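Local coordinates for putative uncharacterized protein smu.1108c (Streptococcus mutans, PDB 3L7Y) that is uncharacterised but binds magnesium and is probably a phosphatase of the haloacid dehalogenase-like hydrolase family, at residues V211-G216 / D221-G226. Residues are numbered along the deposited sequence; the frame is centred on the assembly and turned at random.
Sequences VGTASG and DIITKG
Val211 and Thr213 pair with Ile223 and Asp221 in an antiparallel beta hairpin at the edge of the smaller, six-stranded sheet, which probably forms the cap domain of this HAD-like hydrolase. Strand 210-214 is an edge strand of this sheet, with strand 219-224 between it and strand 182-188. Two pairs hold the ladder, each closed by two reciprocal N-H...O bonds, as with Val211 N to Ile223 O at 2.9 Å. Between them Gly212 faces Ile222 as a non-hydrogen-bonded pair, where Gly212 CA lies 3.2 Å from Asp221 O in a CA-H...O contact.

Val211, Thr213, Asp221 and Ile223 share one face. The Val211 and Ile223 side chains run side by side, their CG1 atoms 3.9 Å apart, while Lys225 CG lies 3.9 Å from Val211 CB. The Thr213 methyl CG2 meets Asp221 CB, the two side chains crossing at a slant. On the other face Ile222 packs against Ile201 of helix 194-202.

The turn end of the hairpin lies near the metal site of Asp43, Asp45 and Asp252, the Ser215 side chain about 7 Å from the bound magnesium. Asn102 and Thr186 each hydrogen-bond one carboxylate oxygen of Asp221, fixing its rotation. Ser215 OG sits between the backbone N and the carbonyl carbon (chi1 60°), which brings it to this carboxylate, 3.0 Å from Asp221 OD1.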
ATOM      1  N   VAL A 211      11.199  -8.999  -1.462  1.00 11.40           N
ATOM      2  CA  VAL A 211      10.115  -9.930  -1.668  1.00  7.91           C
ATOM      3  C   VAL A 211       8.960  -9.251  -2.395  1.00 10.78           C
ATOM      4  O   VAL A 211       8.712  -8.058  -2.214  1.00 18.50           O
ATOM      5  CB  VAL A 211       9.641 -10.535  -0.309  1.00 10.76           C
ATOM      6  CG1 VAL A 211       8.716  -9.560   0.416  1.00 17.17           C
ATOM      7  CG2 VAL A 211       8.960 -11.889  -0.518  1.00  9.42           C
ATOM      8  N   GLY A 212       8.269 -10.010  -3.238  1.00 13.51           N
ATOM      9  CA  GLY A 212       7.124  -9.491  -3.962  1.00 11.28           C
ATOM     10  C   GLY A 212       5.839  -9.672  -3.171  1.00 15.69           C
ATOM     11  O   GLY A 212       5.687 -10.628  -2.394  1.00 15.87           O
ATOM     12  N   THR A 213       4.910  -8.744  -3.356  1.00 13.34           N
ATOM     13  CA  THR A 213       3.603  -8.872  -2.743  1.00 16.48           C
ATOM     14  C   THR A 213       2.612  -8.370  -3.778  1.00 21.72           C
ATOM     15  O   THR A 213       2.828  -7.322  -4.371  1.00 19.22           O
ATOM     16  CB  THR A 213       3.516  -8.043  -1.443  1.00 20.13           C
ATOM     17  OG1 THR A 213       2.243  -8.252  -0.803  1.00 18.59           O
ATOM     18  CG2 THR A 213       3.716  -6.543  -1.741  1.00 15.23           C
ATOM     19  N   ALA A 214       1.545  -9.124  -4.028  1.00 18.69           N
ATOM     20  CA  ALA A 214       0.523  -8.670  -4.966  1.00 18.93           C
ATOM     21  C   ALA A 214      -0.148  -7.399  -4.450  1.00 23.39           C
ATOM     22  O   ALA A 214      -0.822  -7.411  -3.411  1.00 27.29           O
ATOM     23  CB  ALA A 214      -0.513  -9.763  -5.218  1.00 22.50           C
ATOM     24  N   SER A 215       0.043  -6.312  -5.191  1.00 23.44           N
ATOM     25  CA  SER A 215      -0.520  -5.015  -4.855  1.00 26.99           C
ATOM     26  C   SER A 215      -1.583  -4.587  -5.864  1.00 35.27           C
ATOM     27  O   SER A 215      -1.793  -3.394  -6.083  1.00 48.15           O
ATOM     28  CB  SER A 215       0.589  -3.959  -4.822  1.00 32.77           C
ATOM     29  OG  SER A 215       1.224  -3.852  -6.085  1.00 41.50           O
ATOM     30  N   GLY A 216      -2.237  -5.554  -6.493  1.00 35.79           N
ATOM     31  CA  GLY A 216      -3.292  -5.252  -7.445  1.00 26.19           C
ATOM     32  C   GLY A 216      -3.289  -6.193  -8.632  1.00 34.09           C
ATOM     33  O   GLY A 216      -2.325  -6.932  -8.850  1.00 33.89           O
ATOM     34  N   ASP A 221       4.479  -5.514  -6.110  1.00 13.66           N
ATOM     35  CA  ASP A 221       5.400  -4.599  -5.458  1.00 13.96           C
ATOM     36  C   ASP A 221       6.526  -5.446  -4.913  1.00 13.72           C
ATOM     37  O   ASP A 221       6.282  -6.471  -4.274  1.00  9.43           O
ATOM     38  CB  ASP A 221       4.712  -3.849  -4.315  1.00 12.15           C
ATOM     39  CG  ASP A 221       3.834  -2.731  -4.809  1.00 15.92           C
ATOM     40  OD1 ASP A 221       3.907  -2.423  -6.023  1.00 11.15           O
ATOM     41  OD2 ASP A 221       3.075  -2.161  -3.997  1.00 17.70           O
ATOM     42  N   ILE A 222       7.750  -5.034  -5.195  1.00 17.17           N
ATOM     43  CA  ILE A 222       8.920  -5.671  -4.626  1.00 13.41           C
ATOM     44  C   ILE A 222       9.356  -4.817  -3.457  1.00  9.95           C
ATOM     45  O   ILE A 222       9.938  -3.753  -3.629  1.00 15.06           O
ATOM     46  CB  ILE A 222      10.060  -5.816  -5.662  1.00  6.62           C
ATOM     47  CG1 ILE A 222       9.589  -6.679  -6.842  1.00  6.55           C
ATOM     48  CG2 ILE A 222      11.303  -6.399  -4.997  1.00 11.96           C
ATOM     49  CD1 ILE A 222      10.618  -6.878  -7.931  1.00  9.75           C
ATOM     50  N   ILE A 223       9.035  -5.274  -2.258  1.00  8.79           N
ATOM     51  CA  ILE A 223       9.319  -4.509  -1.068  1.00  6.98           C
ATOM     52  C   ILE A 223      10.473  -5.122  -0.303  1.00 10.79           C
ATOM     53  O   ILE A 223      10.848  -6.262  -0.551  1.00 11.54           O
ATOM     54  CB  ILE A 223       8.092  -4.488  -0.122  1.00 11.65           C
ATOM     55  CG1 ILE A 223       7.513  -5.900   0.022  1.00  9.52           C
ATOM     56  CG2 ILE A 223       7.043  -3.512  -0.647  1.00 11.22           C
ATOM     57  CD1 ILE A 223       6.693  -6.132   1.321  1.00  8.93           C
ATOM     58  N   THR A 224      11.013  -4.346   0.631  1.00 11.48           N
ATOM     59  CA  THR A 224      11.957  -4.851   1.612  1.00 16.10           C
ATOM     60  C   THR A 224      11.253  -5.940   2.413  1.00 17.88           C
ATOM     61  O   THR A 224      10.201  -5.702   3.038  1.00 12.51           O
ATOM     62  CB  THR A 224      12.418  -3.724   2.547  1.00 17.60           C
ATOM     63  OG1 THR A 224      13.215  -2.785   1.804  1.00 14.46           O
ATOM     64  CG2 THR A 224      13.224  -4.277   3.733  1.00 13.64           C
ATOM     65  N   LYS A 225      11.823  -7.137   2.391  1.00 12.86           N
ATOM     66  CA  LYS A 225      11.194  -8.284   3.040  1.00 19.25           C
ATOM     67  C   LYS A 225      10.795  -7.976   4.480  1.00 15.97           C
ATOM     68  O   LYS A 225      11.600  -7.481   5.273  1.00 18.61           O
ATOM     69  CB  LYS A 225      12.109  -9.511   2.996  1.00 23.65           C
ATOM     70  CG  LYS A 225      11.380 -10.851   3.202  1.00 29.24           C
ATOM     71  CD  LYS A 225      12.337 -11.916   3.731  1.00 27.75           C
ATOM     72  CE  LYS A 225      11.929 -13.326   3.327  1.00 34.00           C
ATOM     73  NZ  LYS A 225      10.541 -13.689   3.683  1.00 29.48           N
ATOM     74  N   GLY A 226       9.548  -8.280   4.817  1.00 18.13           N
ATOM     75  CA  GLY A 226       9.064  -8.062   6.166  1.00 18.30           C
ATOM     76  C   GLY A 226       8.420  -6.708   6.399  1.00 16.90           C
ATOM     77  O   GLY A 226       7.723  -6.517   7.397  1.00 21.48           O
TER